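Local coordinates for chain length determinant protein (Shigella flexneri, PDB 4ZM1) that probably sets how long the lipopolysaccharide O-antigen chains grow in Shigella flexneri, acting as a polysaccharide chain-length regulator, at residues G47-A52 and Q104-V109; D116-I121 and L217-L222. All coordinates share one frame; numbering follows the deposited sequence.

Contact 1 (G47-A52 and Q104-V109); sequences GRFSSA and QVDDKV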
loop_
_atom_site.group_PDB
_atom_site.type_symbol
_atom_site.label_atom_id
_atom_site.label_comp_id
_atom_site.label_asym_id
_atom_site.label_seq_id
_atom_site.Cartn_x
_atom_site.Cartn_y
_atom_site.Cartn_z
ATOM N N GLY B 47 -4.984 1.369 18.332
ATOM C CA GLY B 47 -4.743 2.792 18.549
ATOM C C GLY B 47 -6.057 3.533 18.541
ATOM O O GLY B 47 -6.337 4.313 19.456
ATOM N N ARG B 48 -6.887 3.218 17.544
ATOM C CA ARG B 48 -8.235 3.708 17.339
ATOM C C ARG B 48 -9.154 3.303 18.492
ATOM O O ARG B 48 -9.944 4.131 18.941
ATOM C CB ARG B 48 -8.781 3.167 16.005
ATOM C CG ARG B 48 -9.824 4.079 15.382
ATOM C CD ARG B 48 -10.094 3.875 13.908
ATOM N NE ARG B 48 -10.989 4.942 13.454
ATOM C CZ ARG B 48 -10.587 6.066 12.866
ATOM N NH1 ARG B 48 -9.306 6.250 12.570
ATOM N NH2 ARG B 48 -11.471 7.001 12.537
ATOM N N PHE B 49 -9.060 2.049 18.980
ATOM C CA PHE B 49 -9.905 1.580 20.085
ATOM C C PHE B 49 -9.582 2.354 21.373
ATOM O O PHE B 49 -10.486 2.899 22.013
ATOM C CB PHE B 49 -9.770 0.061 20.306
ATOM C CG PHE B 49 -10.784 -0.475 21.304
ATOM C CD1 PHE B 49 -10.512 -0.472 22.672
ATOM C CD2 PHE B 49 -12.037 -0.918 20.884
ATOM C CE1 PHE B 49 -11.462 -0.911 23.592
ATOM C CE2 PHE B 49 -12.985 -1.367 21.817
ATOM C CZ PHE B 49 -12.680 -1.378 23.157
ATOM N N SER B 50 -8.288 2.395 21.744
ATOM C CA SER B 50 -7.825 3.130 22.925
ATOM C C SER B 50 -8.101 4.637 22.788
ATOM O O SER B 50 -8.346 5.259 23.807
ATOM C CB SER B 50 -6.345 2.874 23.198
ATOM O OG SER B 50 -5.547 3.011 22.036
ATOM N N SER B 51 -8.116 5.209 21.555
ATOM C CA SER B 51 -8.440 6.623 21.350
ATOM C C SER B 51 -9.853 6.902 21.800
ATOM O O SER B 51 -10.083 7.781 22.632
ATOM C CB SER B 51 -8.304 7.027 19.881
ATOM O OG SER B 51 -6.957 7.171 19.472
ATOM N N ALA B 52 -10.793 6.132 21.257
ATOM C CA ALA B 52 -12.201 6.263 21.557
ATOM C C ALA B 52 -12.491 5.908 23.039
ATOM O O ALA B 52 -13.375 6.515 23.666
ATOM C CB ALA B 52 -12.995 5.374 20.617
ATOM N N GLN B 104 -19.514 -0.531 23.536
ATOM C CA GLN B 104 -19.913 0.810 23.087
ATOM C C GLN B 104 -18.780 1.436 22.260
ATOM O O GLN B 104 -19.031 1.917 21.154
ATOM C CB GLN B 104 -20.261 1.682 24.311
ATOM C CG GLN B 104 -20.807 3.075 23.998
ATOM C CD GLN B 104 -21.197 3.812 25.260
ATOM O OE1 GLN B 104 -22.103 3.409 26.004
ATOM N NE2 GLN B 104 -20.536 4.927 25.514
ATOM N N VAL B 105 -17.533 1.378 22.784
ATOM C CA VAL B 105 -16.329 1.895 22.134
ATOM C C VAL B 105 -16.119 1.123 20.833
ATOM O O VAL B 105 -15.939 1.763 19.795
ATOM C CB VAL B 105 -15.089 1.872 23.074
ATOM C CG1 VAL B 105 -13.790 2.117 22.306
ATOM C CG2 VAL B 105 -15.244 2.896 24.201
ATOM N N ASP B 106 -16.247 -0.224 20.871
ATOM C CA ASP B 106 -16.103 -1.085 19.689
ATOM C C ASP B 106 -17.100 -0.703 18.582
ATOM O O ASP B 106 -16.695 -0.617 17.419
ATOM C CB ASP B 106 -16.252 -2.576 20.054
ATOM C CG ASP B 106 -15.899 -3.537 18.918
ATOM O OD1 ASP B 106 -14.762 -3.429 18.364
ATOM O OD2 ASP B 106 -16.737 -4.419 18.601
ATOM N N ASP B 107 -18.378 -0.436 18.942
ATOM C CA ASP B 107 -19.419 -0.049 17.979
ATOM C C ASP B 107 -19.091 1.278 17.298
ATOM O O ASP B 107 -19.283 1.385 16.097
ATOM C CB ASP B 107 -20.802 0.028 18.659
ATOM C CG ASP B 107 -21.467 -1.308 18.962
ATOM O OD1 ASP B 107 -21.067 -2.324 18.352
ATOM O OD2 ASP B 107 -22.436 -1.322 19.758
ATOM N N LYS B 108 -18.587 2.268 18.061
ATOM C CA LYS B 108 -18.193 3.597 17.577
ATOM C C LYS B 108 -16.997 3.475 16.630
ATOM O O LYS B 108 -17.010 4.082 15.549
ATOM C CB LYS B 108 -17.860 4.530 18.776
ATOM C CG LYS B 108 -17.168 5.866 18.440
ATOM C CD LYS B 108 -18.062 6.895 17.763
ATOM C CE LYS B 108 -17.316 8.198 17.575
ATOM N NZ LYS B 108 -18.086 9.202 16.792
ATOM N N VAL B 109 -15.977 2.660 17.039
ATOM C CA VAL B 109 -14.776 2.432 16.239
ATOM C C VAL B 109 -15.169 1.778 14.899
ATOM O O VAL B 109 -14.686 2.200 13.850
ATOM C CB VAL B 109 -13.687 1.628 16.987
ATOM C CG1 VAL B 109 -12.597 1.138 16.030
ATOM C CG2 VAL B 109 -13.068 2.463 18.106
#

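Contact 2 (D116-I121 and L217-L222); sequences DLKDNI and LKFDDL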
loop_
_atom_site.group_PDB
_atom_site.type_symbol
_atom_site.label_atom_id
_atom_site.label_comp_id
_atom_site.label_asym_id
_atom_site.label_seq_id
_atom_site.Cartn_x
_atom_site.Cartn_y
_atom_site.Cartn_z
ATOM N N ASP B 116 -13.987 5.206 7.015
ATOM C CA ASP B 116 -12.583 5.235 6.620
ATOM C C ASP B 116 -12.349 4.326 5.424
ATOM O O ASP B 116 -11.651 4.732 4.494
ATOM C CB ASP B 116 -11.680 4.835 7.793
ATOM C CG ASP B 116 -10.198 5.029 7.556
ATOM O OD1 ASP B 116 -9.760 6.204 7.427
ATOM O OD2 ASP B 116 -9.458 4.016 7.583
ATOM N N LEU B 117 -12.967 3.124 5.427
ATOM C CA LEU B 117 -12.865 2.169 4.327
ATOM C C LEU B 117 -13.429 2.774 3.034
ATOM O O LEU B 117 -12.796 2.650 1.987
ATOM C CB LEU B 117 -13.568 0.842 4.664
ATOM C CG LEU B 117 -13.210 -0.328 3.732
ATOM C CD1 LEU B 117 -11.848 -0.947 4.086
ATOM C CD2 LEU B 117 -14.294 -1.373 3.738
ATOM N N LYS B 118 -14.579 3.467 3.124
ATOM C CA LYS B 118 -15.210 4.130 1.986
ATOM C C LYS B 118 -14.284 5.218 1.406
ATOM O O LYS B 118 -14.146 5.328 0.177
ATOM C CB LYS B 118 -16.569 4.709 2.391
ATOM C CG LYS B 118 -17.686 3.668 2.406
ATOM C CD LYS B 118 -18.873 4.034 3.312
ATOM C CE LYS B 118 -20.198 4.003 2.583
ATOM N NZ LYS B 118 -21.354 4.051 3.523
ATOM N N ASP B 119 -13.594 5.966 2.280
ATOM C CA ASP B 119 -12.638 6.997 1.874
ATOM C C ASP B 119 -11.429 6.364 1.189
ATOM O O ASP B 119 -10.970 6.870 0.162
ATOM C CB ASP B 119 -12.194 7.824 3.084
ATOM C CG ASP B 119 -13.273 8.693 3.716
ATOM O OD1 ASP B 119 -14.251 9.045 3.009
ATOM O OD2 ASP B 119 -13.115 9.063 4.903
ATOM N N ASN B 120 -10.951 5.229 1.729
ATOM C CA ASN B 120 -9.828 4.476 1.186
ATOM C C ASN B 120 -10.163 3.895 -0.192
ATOM O O ASN B 120 -9.311 3.971 -1.073
ATOM C CB ASN B 120 -9.417 3.360 2.139
ATOM C CG ASN B 120 -8.567 3.806 3.281
ATOM O OD1 ASN B 120 -7.434 4.240 3.121
ATOM N ND2 ASN B 120 -9.085 3.664 4.470
ATOM N N ILE B 121 -11.397 3.320 -0.388
ATOM C CA ILE B 121 -11.808 2.746 -1.678
ATOM C C ILE B 121 -11.857 3.867 -2.722
ATOM O O ILE B 121 -11.472 3.638 -3.861
ATOM C CB ILE B 121 -13.128 1.898 -1.656
ATOM C CG1 ILE B 121 -14.400 2.735 -1.445
ATOM C CG2 ILE B 121 -13.085 0.717 -0.674
ATOM C CD1 ILE B 121 -15.246 2.958 -2.675
ATOM N N LEU B 217 -15.486 -5.008 -3.322
ATOM C CA LEU B 217 -15.362 -4.842 -1.870
ATOM C C LEU B 217 -16.664 -4.380 -1.197
ATOM O O LEU B 217 -17.263 -3.388 -1.615
ATOM C CB LEU B 217 -14.222 -3.875 -1.506
ATOM C CG LEU B 217 -12.797 -4.282 -1.894
ATOM C CD1 LEU B 217 -11.861 -3.136 -1.709
ATOM C CD2 LEU B 217 -12.283 -5.438 -1.071
ATOM N N LYS B 218 -17.062 -5.102 -0.129
ATOM C CA LYS B 218 -18.252 -4.871 0.707
ATOM C C LYS B 218 -17.817 -4.602 2.146
ATOM O O LYS B 218 -16.935 -5.300 2.650
ATOM C CB LYS B 218 -19.222 -6.077 0.675
ATOM C CG LYS B 218 -19.395 -6.770 -0.685
ATOM C CD LYS B 218 -18.566 -8.057 -0.789
ATOM C CE LYS B 218 -18.920 -8.884 -2.003
ATOM N NZ LYS B 218 -17.976 -10.015 -2.200
ATOM N N PHE B 219 -18.447 -3.623 2.816
ATOM C CA PHE B 219 -18.093 -3.227 4.187
ATOM C C PHE B 219 -18.638 -4.209 5.238
ATOM O O PHE B 219 -17.952 -4.455 6.232
ATOM C CB PHE B 219 -18.554 -1.782 4.499
ATOM C CG PHE B 219 -18.814 -0.894 3.294
ATOM C CD1 PHE B 219 -17.794 -0.596 2.389
ATOM C CD2 PHE B 219 -20.073 -0.349 3.071
ATOM C CE1 PHE B 219 -18.045 0.194 1.259
ATOM C CE2 PHE B 219 -20.318 0.454 1.948
ATOM C CZ PHE B 219 -19.302 0.722 1.050
ATOM N N ASP B 220 -19.848 -4.775 5.021
ATOM C CA ASP B 220 -20.490 -5.727 5.950
ATOM C C ASP B 220 -19.808 -7.112 5.916
ATOM O O ASP B 220 -19.819 -7.834 6.925
ATOM C CB ASP B 220 -21.999 -5.869 5.646
ATOM C CG ASP B 220 -22.350 -6.748 4.452
ATOM O OD1 ASP B 220 -22.887 -7.859 4.668
ATOM O OD2 ASP B 220 -22.066 -6.332 3.300
ATOM N N ASP B 221 -19.227 -7.465 4.740
ATOM C CA ASP B 221 -18.528 -8.719 4.453
ATOM C C ASP B 221 -17.244 -8.849 5.270
ATOM O O ASP B 221 -16.731 -9.959 5.428
ATOM C CB ASP B 221 -18.209 -8.815 2.951
ATOM C CG ASP B 221 -18.782 -10.036 2.255
ATOM O OD1 ASP B 221 -18.108 -10.573 1.349
ATOM O OD2 ASP B 221 -19.918 -10.439 2.593
ATOM N N LEU B 222 -16.730 -7.721 5.785
ATOM C CA LEU B 222 -15.528 -7.707 6.607
ATOM C C LEU B 222 -15.902 -7.894 8.073
ATOM O O LEU B 222 -16.632 -7.081 8.651
ATOM C CB LEU B 222 -14.697 -6.419 6.413
ATOM C CG LEU B 222 -14.285 -6.004 4.983
ATOM C CD1 LEU B 222 -13.317 -4.841 5.025
ATOM C CD2 LEU B 222 -13.656 -7.159 4.191
#

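Contact 1 (G47-A52 and Q104-V109)
The helical turn that brings Arg48, Phe49 and Ala52 against Val105 and Val109 is tied on its far side at the carbonyl oxygen of Gly47, which takes both the backbone N-H and the hydroxyl of Ser51. Ser51 OG lies 2.9 Å from Gly47 O and above the carbonyl plane, on the face opposite to that used by Ser51 N. No hydrogen bond joins the two helices themselves; the side chains meet through apolar groups, some of them against backbone atoms. Val105 CG1 sits over the centre of the Phe49 ring, 3.7 Å from the ring centroid and 13° off its normal, a CH-pi contact in which the valine meets the phenylalanine side chain at about a right angle. The phenylalanine gets there by holding CG anti to its own backbone N (chi1 -172°), which lays one ring face across the valine. At the ring's edge, in its plane, Asp106 CB comes to 3.9 Å from Phe49 CE2. Ala52 fills the place between the two valines: its CB is 3.8 Å from Val105 CG1 and equally far from Val109 CG2. The two methyls of Val109 divide their work, CG2 resting on the Arg48 carbonyl oxygen and Phe49 CA, while CG1 meets Arg48 CG at 4.1 Å. Beyond that aliphatic stem the arginine runs extended to its guanidinium group, which forms salt bridges with Glu112 and with Asp16 of the second subunit. Tyr227 meets the Phe49 ring from the same chain. The short segments approach to 9.2 Å between axes and cross at 121°, a helix-helix packing contact of Phe49 and Ala52 with Val105 and Val109 that joins helix 38-61 to the long helix 91-160 in the alpha/beta part of the Wzz periplasmic domain.

Contact 2 (D116-I121 and L217-L222)
Leu117 faces Phe219 and Ile121 faces Leu217, their CA atoms 7.5 Å and 8.4 Å apart respectively, so the loop runs against the direction of the helix without any hydrogen bond between them. Phe219 takes the largest share of the buried surface. Lys118 lays its aliphatic chain across one face of that ring at about a right angle, with CG 4.0 Å from the ring centroid and 29° off the normal, a CH-pi contact. A bend at chi3 (126°) keeps the lysine chain close to the ring, so that Lys118 CE still lies 3.6 Å from Phe219 CE2. Leu117 serves two partners through one methyl: its CD2 touches the ring edge, near the ring plane, at Phe219 CD1, and meets Leu222 CD1 tip to tip at 3.8 Å. One helical turn on, the Ile121 and Leu217 side chains slide past each other in opposite directions, CG2 of Ile121 4.2 Å from CD1 of Leu217. Within the loop, Lys218 NZ and Asp221 OD1 form a salt bridge at 3.6 Å. Helix 21-31 closes one end of the contact, Ile30 packing on both Ile121 and Leu217, while the loop itself links helix 202-214 to strand 228-229 along the flank of helix 91-160.

Overall arrangement
Helix 91-160 is common to both contacts: residues 104-109 receive helix 38-61 in contact 1, and residues 116-121, farther along it, receive the returning loop 217-222 in contact 2. The centres are about 17 Å apart and the nearest atoms about 5 Å, so the two do not touch. Chain that follows contact 2 leads back to contact 1, where Ala226 is touched by Phe49 and Val109, just before strand 228-229 joins the four-stranded antiparallel sheet at one outer side. Both contacts also border the second subunit: its Pro81 packs on Ser51 in contact 1, and its Val17 packs on Asp116 and Asn120 beside contact 2.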